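Local structure of SAV1430 (Staphylococcus aureus subsp. aureus Mu50, 2FFM) at residues Met1-Asn11 and Met15-Thr27. The protein is of unknown function but belongs to the family of the Nfu/NifU N-terminal domain, which suggests a scaffold role in iron-sulfur cluster assembly. Residues are numbered along the deposited sequence; the frame is centred on the assembly and turned at random.
Sequences MKIISISETPN and MKITLSESREGMT
Thr18 and Ile4 meet across the antiparallel hairpin of strands 3-8 and 14-19, where Met15, Met1 and Thr18 bury most surface. Thr18 faces a classic beta bulge: its O accepts a hydrogen bond from Ile4 N (2.9 Å, 161° at the hydrogen) and a weak one from Ser5 N, while its own N gives a bond of 2.7 Å to Ser5 O. The extra residue shifts the register by one, and Ile4 reaches the face that carries Ser5 and Thr18. There, Thr18 CG2, anti to the backbone N (chi1 -55° for OG1), meets Ile4 CG2 methyl to methyl at 3.5 Å; a beta-branched residue suits an extended strand and offers this methyl beside its hydroxyl.

Met15 and Met1, both selenomethionine, use long unbranched chains to reach across at the two ends. The chain of Met15 turns back toward strand 3-8 and meets Ile6, though the position of its CE is doubtful. Met1, just ahead of strand 3-8, lays SE against Leu19 CD2 (3.6 Å), and its CE ends over Glu21 CB. On the helix-facing side Ile3 sets CD1 against Ile17 CG2 and Leu19 CG.

Strand 3-8 is one of the two edge strands of the five-stranded sheet; strand 14-19 bonds on its other side to strand 60-65. Helix 71-80 covers the inner face, Leu75 touching Ile6 and Met15, Val78 touching Ile17, with Phe82 beyond it against Ile3 and Leu19.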
loop_
_atom_site.group_PDB
_atom_site.type_symbol
_atom_site.label_atom_id
_atom_site.label_comp_id
_atom_site.label_asym_id
_atom_site.label_seq_id
_atom_site.Cartn_x
_atom_site.Cartn_y
_atom_site.Cartn_z
HETATM N N MSE A 1 9.559 -8.878 4.880
HETATM C CA MSE A 1 8.159 -8.913 4.370
HETATM C C MSE A 1 8.172 -9.052 2.853
HETATM O O MSE A 1 8.925 -8.368 2.163
HETATM C CB MSE A 1 7.433 -7.637 4.779
HETATM C CG MSE A 1 5.936 -7.671 4.591
HETATM SE SE MSE A 1 5.161 -6.239 5.598
HETATM C CE MSE A 1 4.933 -7.169 7.275
ATOM N N LYS A 2 7.322 -9.938 2.344
ATOM C CA LYS A 2 7.253 -10.206 0.915
ATOM C C LYS A 2 5.849 -10.086 0.331
ATOM O O LYS A 2 4.857 -10.420 0.980
ATOM C CB LYS A 2 7.783 -11.619 0.645
ATOM C CG LYS A 2 7.805 -12.020 -0.820
ATOM C CD LYS A 2 8.221 -13.470 -1.017
ATOM C CE LYS A 2 7.170 -14.441 -0.519
ATOM N NZ LYS A 2 7.464 -15.822 -1.004
ATOM N N ILE A 3 5.779 -9.609 -0.907
ATOM C CA ILE A 3 4.512 -9.487 -1.613
ATOM C C ILE A 3 4.223 -10.851 -2.220
ATOM O O ILE A 3 5.071 -11.416 -2.908
ATOM C CB ILE A 3 4.601 -8.483 -2.761
ATOM C CG1 ILE A 3 4.942 -7.098 -2.212
ATOM C CG2 ILE A 3 3.296 -8.471 -3.534
ATOM C CD1 ILE A 3 3.995 -6.632 -1.136
ATOM N N ILE A 4 3.028 -11.376 -1.962
ATOM C CA ILE A 4 2.632 -12.678 -2.487
ATOM C C ILE A 4 1.672 -12.553 -3.667
ATOM O O ILE A 4 1.494 -13.505 -4.428
ATOM C CB ILE A 4 1.963 -13.545 -1.392
ATOM C CG1 ILE A 4 1.661 -14.947 -1.938
ATOM C CG2 ILE A 4 0.674 -12.893 -0.929
ATOM C CD1 ILE A 4 1.216 -15.950 -0.869
ATOM N N SER A 5 1.067 -11.377 -3.820
ATOM C CA SER A 5 0.111 -11.143 -4.903
ATOM C C SER A 5 -0.248 -9.673 -5.123
ATOM O O SER A 5 -0.441 -8.927 -4.170
ATOM C CB SER A 5 -1.172 -11.936 -4.628
ATOM O OG SER A 5 -2.233 -11.503 -5.454
ATOM N N ILE A 6 -0.334 -9.276 -6.390
ATOM C CA ILE A 6 -0.692 -7.913 -6.783
ATOM C C ILE A 6 -1.848 -8.043 -7.767
ATOM O O ILE A 6 -1.733 -8.740 -8.780
ATOM C CB ILE A 6 0.490 -7.182 -7.486
ATOM C CG1 ILE A 6 1.720 -7.183 -6.571
ATOM C CG2 ILE A 6 0.091 -5.739 -7.845
ATOM C CD1 ILE A 6 2.915 -6.444 -7.117
ATOM N N SER A 7 -2.968 -7.394 -7.477
ATOM C CA SER A 7 -4.116 -7.510 -8.372
ATOM C C SER A 7 -4.785 -6.196 -8.708
ATOM O O SER A 7 -4.394 -5.134 -8.242
ATOM C CB SER A 7 -5.150 -8.462 -7.774
ATOM O OG SER A 7 -4.549 -9.688 -7.418
ATOM N N GLU A 8 -5.799 -6.299 -9.546
ATOM C CA GLU A 8 -6.557 -5.154 -9.975
ATOM C C GLU A 8 -7.788 -5.116 -9.084
ATOM O O GLU A 8 -8.271 -6.152 -8.624
ATOM C CB GLU A 8 -6.967 -5.330 -11.434
ATOM C CG GLU A 8 -7.288 -4.039 -12.156
ATOM C CD GLU A 8 -6.047 -3.230 -12.476
ATOM O OE1 GLU A 8 -5.196 -3.728 -13.255
ATOM O OE2 GLU A 8 -5.928 -2.098 -11.948
ATOM N N THR A 9 -8.302 -3.926 -8.833
ATOM C CA THR A 9 -9.472 -3.810 -7.991
ATOM C C THR A 9 -10.625 -3.299 -8.853
ATOM O O THR A 9 -10.411 -2.850 -9.981
ATOM C CB THR A 9 -9.176 -2.833 -6.815
ATOM O OG1 THR A 9 -9.883 -3.263 -5.649
ATOM C CG2 THR A 9 -9.608 -1.415 -7.157
ATOM N N PRO A 10 -11.863 -3.383 -8.346
ATOM C CA PRO A 10 -13.006 -2.899 -9.123
ATOM C C PRO A 10 -12.854 -1.427 -9.505
ATOM O O PRO A 10 -13.605 -0.917 -10.328
ATOM C CB PRO A 10 -14.192 -3.152 -8.192
ATOM C CG PRO A 10 -13.564 -3.185 -6.820
ATOM C CD PRO A 10 -12.310 -3.958 -7.068
ATOM N N ASN A 11 -11.882 -0.748 -8.903
ATOM C CA ASN A 11 -11.643 0.649 -9.222
ATOM C C ASN A 11 -10.293 0.810 -9.919
ATOM O O ASN A 11 -9.467 -0.103 -9.922
ATOM C CB ASN A 11 -11.693 1.515 -7.965
ATOM C CG ASN A 11 -11.748 2.989 -8.295
ATOM O OD1 ASN A 11 -12.642 3.429 -9.015
ATOM N ND2 ASN A 11 -10.798 3.760 -7.774
HETATM N N MSE A 15 -5.220 -0.594 -6.045
HETATM C CA MSE A 15 -4.774 -1.966 -6.297
HETATM C C MSE A 15 -4.581 -2.723 -4.985
HETATM O O MSE A 15 -4.101 -2.168 -4.003
HETATM C CB MSE A 15 -3.470 -1.974 -7.100
HETATM C CG MSE A 15 -3.640 -1.548 -8.544
HETATM SE SE MSE A 15 -2.134 -2.057 -9.634
HETATM C CE MSE A 15 -2.684 -3.871 -9.984
ATOM N N LYS A 16 -4.966 -3.992 -4.979
ATOM C CA LYS A 16 -4.850 -4.820 -3.790
ATOM C C LYS A 16 -3.551 -5.620 -3.808
ATOM O O LYS A 16 -3.328 -6.456 -4.687
ATOM C CB LYS A 16 -6.048 -5.765 -3.698
ATOM C CG LYS A 16 -6.074 -6.627 -2.455
ATOM C CD LYS A 16 -7.292 -7.538 -2.437
ATOM C CE LYS A 16 -7.278 -8.472 -1.230
ATOM N NZ LYS A 16 -8.449 -9.398 -1.204
ATOM N N ILE A 17 -2.695 -5.338 -2.830
ATOM C CA ILE A 17 -1.413 -6.001 -2.680
ATOM C C ILE A 17 -1.494 -6.928 -1.469
ATOM O O ILE A 17 -1.670 -6.471 -0.340
ATOM C CB ILE A 17 -0.303 -4.961 -2.458
ATOM C CG1 ILE A 17 -0.274 -3.997 -3.642
ATOM C CG2 ILE A 17 1.058 -5.652 -2.292
ATOM C CD1 ILE A 17 0.723 -2.858 -3.491
ATOM N N THR A 18 -1.383 -8.232 -1.699
ATOM C CA THR A 18 -1.445 -9.187 -0.599
ATOM C C THR A 18 -0.042 -9.510 -0.077
ATOM O O THR A 18 0.839 -9.893 -0.839
ATOM C CB THR A 18 -2.149 -10.479 -1.040
ATOM O OG1 THR A 18 -3.441 -10.156 -1.568
ATOM C CG2 THR A 18 -2.323 -11.415 0.136
ATOM N N LEU A 19 0.160 -9.340 1.226
ATOM C CA LEU A 19 1.454 -9.611 1.842
ATOM C C LEU A 19 1.469 -10.977 2.524
ATOM O O LEU A 19 0.420 -11.584 2.746
ATOM C CB LEU A 19 1.796 -8.516 2.855
ATOM C CG LEU A 19 1.709 -7.091 2.295
ATOM C CD1 LEU A 19 0.268 -6.635 2.365
ATOM C CD2 LEU A 19 2.586 -6.136 3.078
ATOM N N SER A 20 2.665 -11.458 2.848
ATOM C CA SER A 20 2.812 -12.754 3.500
ATOM C C SER A 20 2.449 -12.655 4.979
ATOM O O SER A 20 1.622 -13.426 5.484
ATOM C CB SER A 20 4.251 -13.275 3.332
ATOM O OG SER A 20 5.230 -12.298 3.666
ATOM N N GLU A 21 3.064 -11.689 5.658
ATOM C CA GLU A 21 2.829 -11.455 7.078
ATOM C C GLU A 21 1.456 -10.812 7.283
ATOM O O GLU A 21 1.198 -9.707 6.802
ATOM C CB GLU A 21 3.929 -10.548 7.641
ATOM C CG GLU A 21 4.233 -10.777 9.107
ATOM C CD GLU A 21 5.438 -9.984 9.582
ATOM O OE1 GLU A 21 6.520 -10.112 8.966
ATOM O OE2 GLU A 21 5.308 -9.234 10.578
ATOM N N SER A 22 0.582 -11.519 7.996
ATOM C CA SER A 22 -0.775 -11.052 8.270
ATOM C C SER A 22 -0.823 -10.135 9.493
ATOM O O SER A 22 0.105 -10.120 10.303
ATOM C CB SER A 22 -1.700 -12.254 8.479
ATOM O OG SER A 22 -3.051 -11.853 8.554
ATOM N N ARG A 23 -1.907 -9.369 9.617
ATOM C CA ARG A 23 -2.091 -8.435 10.731
ATOM C C ARG A 23 -2.594 -9.166 11.981
ATOM O O ARG A 23 -3.394 -10.101 11.889
ATOM C CB ARG A 23 -3.086 -7.356 10.310
ATOM C CG ARG A 23 -2.731 -5.961 10.758
ATOM C CD ARG A 23 -3.368 -4.940 9.825
ATOM N NE ARG A 23 -3.078 -3.567 10.221
ATOM C CZ ARG A 23 -3.612 -2.965 11.276
ATOM N NH1 ARG A 23 -4.473 -3.614 12.050
ATOM N NH2 ARG A 23 -3.278 -1.714 11.562
ATOM N N GLU A 24 -2.123 -8.745 13.150
ATOM C CA GLU A 24 -2.525 -9.380 14.407
ATOM C C GLU A 24 -3.967 -9.070 14.798
ATOM O O GLU A 24 -4.718 -9.971 15.180
ATOM C CB GLU A 24 -1.588 -8.956 15.537
ATOM C CG GLU A 24 -1.898 -9.599 16.874
ATOM C CD GLU A 24 -0.750 -9.467 17.858
ATOM O OE1 GLU A 24 -0.942 -9.830 19.042
ATOM O OE2 GLU A 24 0.343 -9.008 17.448
ATOM N N GLY A 25 -4.340 -7.797 14.704
ATOM C CA GLY A 25 -5.692 -7.390 15.031
ATOM C C GLY A 25 -6.627 -7.614 13.862
ATOM O O GLY A 25 -6.188 -7.775 12.723
HETATM N N MSE A 26 -7.924 -7.632 14.140
HETATM C CA MSE A 26 -8.923 -7.839 13.094
HETATM C C MSE A 26 -9.418 -6.512 12.522
HETATM O O MSE A 26 -10.139 -6.492 11.522
HETATM C CB MSE A 26 -10.119 -8.613 13.645
HETATM C CG MSE A 26 -9.795 -9.941 14.295
HETATM SE SE MSE A 26 -8.719 -11.105 13.216
HETATM C CE MSE A 26 -9.677 -10.990 11.528
ATOM N N THR A 27 -9.037 -5.409 13.157
ATOM C CA THR A 27 -9.467 -4.103 12.689
ATOM C C THR A 27 -8.603 -3.622 11.535
ATOM O O THR A 27 -7.528 -4.163 11.271
ATOM C CB THR A 27 -9.445 -3.034 13.822
ATOM O OG1 THR A 27 -8.103 -2.816 14.275
ATOM C CG2 THR A 27 -10.322 -3.468 14.979
#